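Local atomic coordinates of glycerol dehydratase (Clostridium butyricum, PDB entry 1R9D), a protein that catalyses the dehydration of glycerol without B12, probably as a glycyl radical enzyme of the pyruvate formate-lyase family. Residues 47-52 against 205-210; 517-522 against 535-540; 32-37 against 55-60. All coordinates share one frame; numbering follows the deposited sequence.

Contact 1 of 3, residues 47-52 against 205-210; sequences AILRRA and LNSVII
Ser-207 sits between Ile-48 and Ala-52, one turn apart on the facing helix, and both press on its short side chain. The two short helical segments run almost parallel, with 4° between their N-to-C directions and 8.8 Å between their axes at closest approach. Such a spacing brings a small residue on each side close to the other backbone: the CA atoms of Ala-52 and Ser-207 are only 5.2 Å apart. The methyl CB of Ala-52 meets Ser-207 CB at 3.7 Å and also rests against the carbonyl O of that serine. From the preceding turn Ile-48 lays its CG1 branch against both CB and OG of Ser-207, CG1 coming 3.5 Å from OG. That branch is placed there by a first torsion of -170°, which sets CG1 opposite the backbone N and beside the carbonyl carbon.

Further along, Ile-210 splits its two branches between two partners. Its CG2 lies 4.2 Å from Ala-52 CB, whereas its CD1 extends to Leu-49 CD1 at 4.0 Å. The side chains of Leu-49 and Ile-210 cross at about a right angle and meet through these CD1 methyls. Leu-49 CD1 is also modelled implausibly close to Ser-207 OG; with the leucine's unusual first torsion of -140°, this makes the exact placement of that methyl doubtful.

The hydroxyl of Ser-207 is turned back along its own helix, beside the backbone N, and hydrogen-bonds to Lys-203 O. Ser-207 O in turn receives the hydroxyl of Ser-211, and Pro-520 of helix 520-524 packs on Ser-207 as well. The arrangement is close packing of nearly parallel helices, joining the start of helix 47-61 to helix 197-230. With the serine's polar atoms served within its own helix, this union rests mainly on methyl and methylene packing.

Contact 2 of 3, residues 517-522 against 535-540; sequences APLPFL and SLQDGG
Ser-535 lies in the loop between helix 529-532 and strand 543-551, facing the entry to helix 520-524, and its CB and OG lie against Pro-518, OG coming 3.7 Å from Pro-518 CB. The residues that follow, Leu-536 to Gly-539, form a type I beta turn, closed by Gly-539 N bonding to Leu-536 O at 3.1 Å. Leu-536, first in the turn, sends CD2 across to Leu-522 CD2 at 3.8 Å; the two leucine side chains cross at about a right angle. Its backbone N is bonded to the hydroxyl of Ser-523, a second tie between this loop and the short helix.

Gln-537 carries the polar link. Its chain leaves beside the backbone N and bends at the second torsion (64°), bringing the amide up to the backbone of Pro-518 and Leu-519. NE2 lies against Leu-519 CG at 3.8 Å, while the amide oxygen turns to the backbone of this N-cap residue. Asp-538 then folds back within the loop, its OD2 accepting the hydroxyl of Ser-535 at 2.7 Å from above the carboxylate plane. At Gly-540 the backbone N returns to Ser-535 O, ahead of strand 543-551. The bond that crosses between the segments, Leu-519 N to Gln-537 OE1, is short at 2.8 Å and nearly straight at 167°, yet N stands well above the amide plane, 62° out of it.

Contact 3 of 3, residues 32-37 against 55-60; sequences AILITE and LKHILE
Helices 30-40 and 47-61 follow each other in the chain as a splayed helical hairpin, pinned here by Glu-37 and His-57 at one margin and by Leu-34, Ile-35 and Ile-58 inside. The short segments cross at 140°, well away from exact antiparallel, with an axis separation of 8.6 Å. Their nearest CA atoms, those of Leu-34 and Ile-58, are 5.7 Å apart.

His-57 points its ring across the gap. Its first torsion of -166° sets CG opposite the backbone N, and the ring thereby reaches the other helix with its NE2–CD2 edge. NE2 donates to Glu-37 OE1 at 2.7 Å, and an N-H...O angle of 176° makes the bond essentially straight. The acceptor lies in the ring plane, but the approach on the carboxylate is from above its plane, and the two flat groups stand almost perpendicular. The neighbouring CD2 aims at Leu-34 O at 3.2 Å, also near the ring plane, so one edge of the imidazole faces two oxygens of the same helix. The carboxylate would be expected to favour a positively charged imidazole, and the nearby carbonyl may add to this, although the geometry alone does not prove it.

The Leu-34 side chain crosses that of His-57 at about a right angle, its CD2 near the NE2–CD2 edge, 3.9 Å from His-57 NE2. Nearer its backbone, Leu-34 CB meets Ile-58 CG1 at 4.1 Å. Ile-58 continues inward, and its CD1 ends 4.1 Å from Ile-35 CB. Ile-35 is covered further by Pro-87 and Trp-126, while Ile-58 packs on Ile-276 of helix 260-277. A histidine–carboxylate bond at the margin of an aliphatic seam in this way joins the two consecutive helices of an obliquely crossed alpha-helical hairpin.

How the contacts relate
Helix 47-61 is the common element: its first turns form contact 1 with helix 197-230, and its later turns form contact 3 with helix 30-40. The centres of these two contacts are about 14 Å apart, and their segments alternate along the chain. Contact 2 comes later in sequence, yet its centre lies about 10 Å from that of contact 1 and about 19 Å from that of contact 3. Pro-520 CG packs on Ile-48 CD1 at 3.5 Å, and Phe-521 CB on Leu-55 CD2 at 3.7 Å. Helix 47-61 thus gathers its sequence neighbour, helix 30-40, and two distant elements, helix 197-230 and the 517-522 segment, within the pyruvate formate lyase-like part.

Contact 1 of 3, residues 47-52 against 205-210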
loop_
_atom_site.group_PDB
_atom_site.type_symbol
_atom_site.label_atom_id
_atom_site.label_comp_id
_atom_site.label_asym_id
_atom_site.label_seq_id
_atom_site.Cartn_x
_atom_site.Cartn_y
_atom_site.Cartn_z
ATOM N N ALA A 47 -6.521 3.658 -2.930
ATOM C CA ALA A 47 -6.009 4.671 -3.853
ATOM C C ALA A 47 -6.483 4.567 -5.307
ATOM O O ALA A 47 -6.820 5.579 -5.924
ATOM C CB ALA A 47 -4.481 4.687 -3.810
ATOM N N ILE A 48 -6.510 3.359 -5.862
ATOM C CA ILE A 48 -6.917 3.188 -7.254
ATOM C C ILE A 48 -8.354 3.648 -7.513
ATOM O O ILE A 48 -8.657 4.235 -8.557
ATOM C CB ILE A 48 -6.746 1.708 -7.706
ATOM C CG1 ILE A 48 -6.942 1.588 -9.222
ATOM C CG2 ILE A 48 -7.728 0.810 -6.962
ATOM C CD1 ILE A 48 -5.809 2.184 -10.036
ATOM N N LEU A 49 -9.239 3.386 -6.559
ATOM C CA LEU A 49 -10.634 3.783 -6.706
ATOM C C LEU A 49 -10.764 5.296 -6.502
ATOM O O LEU A 49 -11.586 5.943 -7.147
ATOM C CB LEU A 49 -11.494 3.003 -5.704
ATOM C CG LEU A 49 -12.868 2.491 -6.153
ATOM C CD1 LEU A 49 -12.804 1.882 -7.545
ATOM C CD2 LEU A 49 -13.344 1.442 -5.155
ATOM N N ARG A 50 -9.951 5.863 -5.615
ATOM C CA ARG A 50 -9.977 7.306 -5.388
ATOM C C ARG A 50 -9.595 8.016 -6.686
ATOM O O ARG A 50 -10.172 9.046 -7.041
ATOM C CB ARG A 50 -8.995 7.703 -4.283
ATOM C CG ARG A 50 -9.456 7.326 -2.884
ATOM C CD ARG A 50 -9.440 8.542 -1.966
ATOM N NE ARG A 50 -8.191 8.666 -1.238
ATOM C CZ ARG A 50 -7.895 9.664 -0.415
ATOM N NH1 ARG A 50 -8.758 10.650 -0.205
ATOM N NH2 ARG A 50 -6.737 9.658 0.218
ATOM N N ARG A 51 -8.619 7.452 -7.392
ATOM C CA ARG A 51 -8.160 8.021 -8.654
ATOM C C ARG A 51 -9.240 7.921 -9.735
ATOM O O ARG A 51 -9.413 8.838 -10.537
ATOM C CB ARG A 51 -6.890 7.303 -9.129
ATOM C CG ARG A 51 -5.642 7.550 -8.276
ATOM C CD ARG A 51 -5.221 9.020 -8.296
ATOM N NE ARG A 51 -5.213 9.549 -9.659
ATOM C CZ ARG A 51 -4.808 10.771 -9.992
ATOM N NH1 ARG A 51 -4.367 11.609 -9.063
ATOM N NH2 ARG A 51 -4.871 11.160 -11.258
ATOM N N ALA A 52 -9.958 6.801 -9.765
ATOM C CA ALA A 52 -11.013 6.609 -10.756
ATOM C C ALA A 52 -12.183 7.559 -10.492
ATOM O O ALA A 52 -12.682 8.210 -11.411
ATOM C CB ALA A 52 -11.501 5.162 -10.735
ATOM N N LEU A 205 -9.773 -3.396 -11.793
ATOM C CA LEU A 205 -10.611 -3.558 -12.976
ATOM C C LEU A 205 -11.866 -2.694 -12.907
ATOM O O LEU A 205 -12.287 -2.125 -13.914
ATOM C CB LEU A 205 -10.969 -5.033 -13.171
ATOM C CG LEU A 205 -9.776 -5.901 -13.590
ATOM C CD1 LEU A 205 -10.183 -7.369 -13.626
ATOM C CD2 LEU A 205 -9.270 -5.453 -14.956
ATOM N N ASN A 206 -12.465 -2.581 -11.725
ATOM C CA ASN A 206 -13.651 -1.742 -11.593
ATOM C C ASN A 206 -13.289 -0.265 -11.713
ATOM O O ASN A 206 -14.127 0.557 -12.094
ATOM C CB ASN A 206 -14.365 -2.018 -10.269
ATOM C CG ASN A 206 -15.276 -3.226 -10.359
ATOM O OD1 ASN A 206 -16.188 -3.264 -11.187
ATOM N ND2 ASN A 206 -15.031 -4.219 -9.521
ATOM N N SER A 207 -12.041 0.072 -11.397
ATOM C CA SER A 207 -11.582 1.453 -11.501
ATOM C C SER A 207 -11.388 1.801 -12.971
ATOM O O SER A 207 -11.592 2.941 -13.383
ATOM C CB SER A 207 -10.273 1.648 -10.735
ATOM O OG SER A 207 -10.485 1.560 -9.339
ATOM N N VAL A 208 -10.981 0.813 -13.761
ATOM C CA VAL A 208 -10.802 1.014 -15.195
ATOM C C VAL A 208 -12.173 1.272 -15.822
ATOM O O VAL A 208 -12.321 2.127 -16.692
ATOM C CB VAL A 208 -10.192 -0.234 -15.869
ATOM C CG1 VAL A 208 -10.336 -0.137 -17.383
ATOM C CG2 VAL A 208 -8.719 -0.366 -15.486
ATOM N N ILE A 209 -13.171 0.515 -15.374
ATOM C CA ILE A 209 -14.527 0.651 -15.896
ATOM C C ILE A 209 -15.108 2.027 -15.587
ATOM O O ILE A 209 -15.663 2.685 -16.472
ATOM C CB ILE A 209 -15.441 -0.458 -15.323
ATOM C CG1 ILE A 209 -14.952 -1.820 -15.827
ATOM C CG2 ILE A 209 -16.892 -0.217 -15.740
ATOM C CD1 ILE A 209 -15.675 -3.010 -15.234
ATOM N N ILE A 210 -14.971 2.460 -14.338
ATOM C CA ILE A 210 -15.462 3.766 -13.920
ATOM C C ILE A 210 -14.786 4.861 -14.746
ATOM O O ILE A 210 -15.438 5.806 -15.207
ATOM C CB ILE A 210 -15.170 4.008 -12.422
ATOM C CG1 ILE A 210 -16.027 3.063 -11.570
ATOM C CG2 ILE A 210 -15.439 5.466 -12.056
ATOM C CD1 ILE A 210 -15.657 3.046 -10.102
#

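Contact 2 of 3, residues 517-522 against 535-540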
loop_
_atom_site.group_PDB
_atom_site.type_symbol
_atom_site.label_atom_id
_atom_site.label_comp_id
_atom_site.label_asym_id
_atom_site.label_seq_id
_atom_site.Cartn_x
_atom_site.Cartn_y
_atom_site.Cartn_z
ATOM N N ALA A 517 -0.725 7.499 -6.469
ATOM C CA ALA A 517 -1.295 7.904 -7.747
ATOM C C ALA A 517 -1.301 6.857 -8.865
ATOM O O ALA A 517 -0.819 7.114 -9.969
ATOM C CB ALA A 517 -0.611 9.196 -8.241
ATOM N N PRO A 518 -1.827 5.653 -8.590
ATOM C CA PRO A 518 -1.852 4.659 -9.667
ATOM C C PRO A 518 -2.913 5.185 -10.640
ATOM O O PRO A 518 -3.929 5.729 -10.203
ATOM C CB PRO A 518 -2.262 3.378 -8.940
ATOM C CG PRO A 518 -3.134 3.892 -7.828
ATOM C CD PRO A 518 -2.361 5.095 -7.336
ATOM N N LEU A 519 -2.682 5.046 -11.944
ATOM C CA LEU A 519 -3.613 5.587 -12.938
ATOM C C LEU A 519 -4.474 4.574 -13.694
ATOM O O LEU A 519 -3.987 3.868 -14.576
ATOM C CB LEU A 519 -2.834 6.442 -13.943
ATOM C CG LEU A 519 -1.955 7.542 -13.336
ATOM C CD1 LEU A 519 -1.388 8.397 -14.459
ATOM C CD2 LEU A 519 -2.765 8.409 -12.379
ATOM N N PRO A 520 -5.781 4.526 -13.382
ATOM C CA PRO A 520 -6.745 3.612 -14.008
ATOM C C PRO A 520 -6.943 3.811 -15.511
ATOM O O PRO A 520 -6.877 2.856 -16.284
ATOM C CB PRO A 520 -8.047 3.886 -13.240
ATOM C CG PRO A 520 -7.599 4.513 -11.965
ATOM C CD PRO A 520 -6.450 5.376 -12.384
ATOM N N PHE A 521 -7.191 5.050 -15.927
ATOM C CA PHE A 521 -7.434 5.322 -17.341
ATOM C C PHE A 521 -6.230 5.023 -18.238
ATOM O O PHE A 521 -6.334 4.261 -19.202
ATOM C CB PHE A 521 -7.885 6.777 -17.534
ATOM C CG PHE A 521 -8.277 7.106 -18.949
ATOM C CD1 PHE A 521 -7.457 7.897 -19.749
ATOM C CD2 PHE A 521 -9.455 6.601 -19.491
ATOM C CE1 PHE A 521 -7.802 8.182 -21.072
ATOM C CE2 PHE A 521 -9.813 6.877 -20.813
ATOM C CZ PHE A 521 -8.984 7.670 -21.607
ATOM N N LEU A 522 -5.090 5.620 -17.918
ATOM C CA LEU A 522 -3.883 5.406 -18.709
ATOM C C LEU A 522 -3.514 3.919 -18.779
ATOM O O LEU A 522 -3.197 3.394 -19.848
ATOM C CB LEU A 522 -2.717 6.189 -18.102
ATOM C CG LEU A 522 -1.414 6.144 -18.904
ATOM C CD1 LEU A 522 -1.586 6.955 -20.180
ATOM C CD2 LEU A 522 -0.264 6.698 -18.069
ATOM N N SER A 535 -2.013 -1.768 -12.241
ATOM C CA SER A 535 -1.657 -0.527 -12.921
ATOM C C SER A 535 -0.226 -0.480 -13.452
ATOM O O SER A 535 0.616 -1.318 -13.118
ATOM C CB SER A 535 -1.845 0.655 -11.975
ATOM O OG SER A 535 -0.899 0.589 -10.922
ATOM N N LEU A 536 0.030 0.534 -14.268
ATOM C CA LEU A 536 1.343 0.776 -14.850
ATOM C C LEU A 536 2.312 1.022 -13.693
ATOM O O LEU A 536 3.431 0.515 -13.687
ATOM C CB LEU A 536 1.273 2.017 -15.746
ATOM C CG LEU A 536 1.490 1.981 -17.261
ATOM C CD1 LEU A 536 1.387 0.579 -17.834
ATOM C CD2 LEU A 536 0.476 2.924 -17.892
ATOM N N GLN A 537 1.864 1.795 -12.706
ATOM C CA GLN A 537 2.689 2.108 -11.546
ATOM C C GLN A 537 3.059 0.850 -10.757
ATOM O O GLN A 537 4.089 0.813 -10.086
ATOM C CB GLN A 537 1.965 3.096 -10.622
ATOM C CG GLN A 537 1.709 4.477 -11.226
ATOM C CD GLN A 537 0.774 4.435 -12.416
ATOM O OE1 GLN A 537 -0.223 3.717 -12.408
ATOM N NE2 GLN A 537 1.082 5.216 -13.443
ATOM N N ASP A 538 2.218 -0.177 -10.841
ATOM C CA ASP A 538 2.469 -1.427 -10.124
ATOM C C ASP A 538 3.125 -2.520 -10.966
ATOM O O ASP A 538 3.130 -3.690 -10.572
ATOM C CB ASP A 538 1.166 -1.951 -9.516
ATOM C CG ASP A 538 0.663 -1.074 -8.383
ATOM O OD1 ASP A 538 1.375 -0.967 -7.358
ATOM O OD2 ASP A 538 -0.435 -0.488 -8.515
ATOM N N GLY A 539 3.664 -2.144 -12.122
ATOM C CA GLY A 539 4.348 -3.104 -12.979
ATOM C C GLY A 539 3.528 -3.861 -14.013
ATOM O O GLY A 539 3.993 -4.867 -14.556
ATOM N N GLY A 540 2.317 -3.392 -14.300
ATOM C CA GLY A 540 1.484 -4.073 -15.280
ATOM C C GLY A 540 1.997 -4.141 -16.713
ATOM O O GLY A 540 1.661 -5.069 -17.448
#

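Contact 3 of 3, residues 32-37 against 55-60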
loop_
_atom_site.group_PDB
_atom_site.type_symbol
_atom_site.label_atom_id
_atom_site.label_comp_id
_atom_site.label_asym_id
_atom_site.label_seq_id
_atom_site.Cartn_x
_atom_site.Cartn_y
_atom_site.Cartn_z
ATOM N N ALA A 32 -8.148 21.647 -10.056
ATOM C CA ALA A 32 -7.651 21.563 -8.688
ATOM C C ALA A 32 -8.787 21.518 -7.675
ATOM O O ALA A 32 -8.747 20.751 -6.710
ATOM C CB ALA A 32 -6.739 22.745 -8.389
ATOM N N ILE A 33 -9.795 22.352 -7.892
ATOM C CA ILE A 33 -10.939 22.397 -6.989
ATOM C C ILE A 33 -11.723 21.084 -7.030
ATOM O O ILE A 33 -12.110 20.553 -5.989
ATOM C CB ILE A 33 -11.879 23.583 -7.349
ATOM C CG1 ILE A 33 -11.338 24.888 -6.754
ATOM C CG2 ILE A 33 -13.277 23.345 -6.790
ATOM C CD1 ILE A 33 -9.926 25.234 -7.154
ATOM N N LEU A 34 -11.934 20.557 -8.231
ATOM C CA LEU A 34 -12.684 19.322 -8.409
ATOM C C LEU A 34 -12.030 18.066 -7.830
ATOM O O LEU A 34 -12.706 17.252 -7.199
ATOM C CB LEU A 34 -12.990 19.111 -9.891
ATOM C CG LEU A 34 -13.972 20.112 -10.508
ATOM C CD1 LEU A 34 -14.105 19.853 -11.993
ATOM C CD2 LEU A 34 -15.334 19.986 -9.825
ATOM N N ILE A 35 -10.728 17.893 -8.034
ATOM C CA ILE A 35 -10.069 16.706 -7.494
ATOM C C ILE A 35 -10.036 16.781 -5.967
ATOM O O ILE A 35 -10.128 15.759 -5.288
ATOM C CB ILE A 35 -8.626 16.535 -8.060
ATOM C CG1 ILE A 35 -8.099 15.141 -7.702
ATOM C CG2 ILE A 35 -7.704 17.612 -7.504
ATOM C CD1 ILE A 35 -6.812 14.759 -8.412
ATOM N N THR A 36 -9.926 17.995 -5.431
ATOM C CA THR A 36 -9.899 18.200 -3.984
ATOM C C THR A 36 -11.256 17.811 -3.395
ATOM O O THR A 36 -11.336 17.156 -2.356
ATOM C CB THR A 36 -9.597 19.680 -3.637
ATOM O OG1 THR A 36 -8.289 20.029 -4.119
ATOM C CG2 THR A 36 -9.650 19.909 -2.133
ATOM N N GLU A 37 -12.320 18.218 -4.078
ATOM C CA GLU A 37 -13.675 17.910 -3.641
ATOM C C GLU A 37 -13.918 16.401 -3.657
ATOM O O GLU A 37 -14.511 15.851 -2.729
ATOM C CB GLU A 37 -14.682 18.624 -4.551
ATOM C CG GLU A 37 -16.108 18.105 -4.459
ATOM C CD GLU A 37 -17.100 18.993 -5.193
ATOM O OE1 GLU A 37 -16.817 19.390 -6.348
ATOM O OE2 GLU A 37 -18.170 19.290 -4.615
ATOM N N LEU A 55 -11.229 11.181 -11.382
ATOM C CA LEU A 55 -11.267 11.442 -12.816
ATOM C C LEU A 55 -12.728 11.608 -13.238
ATOM O O LEU A 55 -13.059 12.484 -14.031
ATOM C CB LEU A 55 -10.611 10.294 -13.599
ATOM C CG LEU A 55 -10.623 10.440 -15.126
ATOM C CD1 LEU A 55 -9.934 11.738 -15.521
ATOM C CD2 LEU A 55 -9.922 9.258 -15.778
ATOM N N LYS A 56 -13.600 10.763 -12.696
ATOM C CA LYS A 56 -15.030 10.831 -13.002
ATOM C C LYS A 56 -15.594 12.202 -12.623
ATOM O O LYS A 56 -16.274 12.848 -13.424
ATOM C CB LYS A 56 -15.776 9.737 -12.232
ATOM C CG LYS A 56 -17.295 9.753 -12.373
ATOM C CD LYS A 56 -17.912 8.608 -11.566
ATOM C CE LYS A 56 -19.404 8.433 -11.837
ATOM N NZ LYS A 56 -20.225 9.561 -11.319
ATOM N N HIS A 57 -15.300 12.645 -11.403
ATOM C CA HIS A 57 -15.796 13.931 -10.911
ATOM C C HIS A 57 -15.265 15.102 -11.736
ATOM O O HIS A 57 -15.967 16.093 -11.962
ATOM C CB HIS A 57 -15.403 14.117 -9.447
ATOM C CG HIS A 57 -16.127 15.236 -8.766
ATOM N ND1 HIS A 57 -17.501 15.278 -8.665
ATOM C CD2 HIS A 57 -15.669 16.345 -8.140
ATOM C CE1 HIS A 57 -17.859 16.365 -8.003
ATOM N NE2 HIS A 57 -16.767 17.029 -7.672
ATOM N N ILE A 58 -14.015 14.990 -12.174
ATOM C CA ILE A 58 -13.401 16.032 -12.988
ATOM C C ILE A 58 -14.064 16.082 -14.365
ATOM O O ILE A 58 -14.523 17.138 -14.809
ATOM C CB ILE A 58 -11.886 15.769 -13.168
ATOM C CG1 ILE A 58 -11.169 15.945 -11.830
ATOM C CG2 ILE A 58 -11.314 16.694 -14.228
ATOM C CD1 ILE A 58 -9.719 15.501 -11.844
ATOM N N LEU A 59 -14.128 14.933 -15.032
ATOM C CA LEU A 59 -14.719 14.860 -16.363
ATOM C C LEU A 59 -16.187 15.265 -16.431
ATOM O O LEU A 59 -16.644 15.772 -17.457
ATOM C CB LEU A 59 -14.557 13.452 -16.938
ATOM C CG LEU A 59 -13.127 13.044 -17.306
ATOM C CD1 LEU A 59 -13.139 11.668 -17.943
ATOM C CD2 LEU A 59 -12.536 14.059 -18.268
ATOM N N GLU A 60 -16.928 15.044 -15.350
ATOM C CA GLU A 60 -18.341 15.402 -15.344
ATOM C C GLU A 60 -18.585 16.883 -15.069
ATOM O O GLU A 60 -19.609 17.424 -15.481
ATOM C CB GLU A 60 -19.105 14.570 -14.302
ATOM C CG GLU A 60 -19.072 13.065 -14.542
ATOM C CD GLU A 60 -19.830 12.278 -13.481
ATOM O OE1 GLU A 60 -19.707 12.612 -12.281
ATOM O OE2 GLU A 60 -20.538 11.316 -13.845
#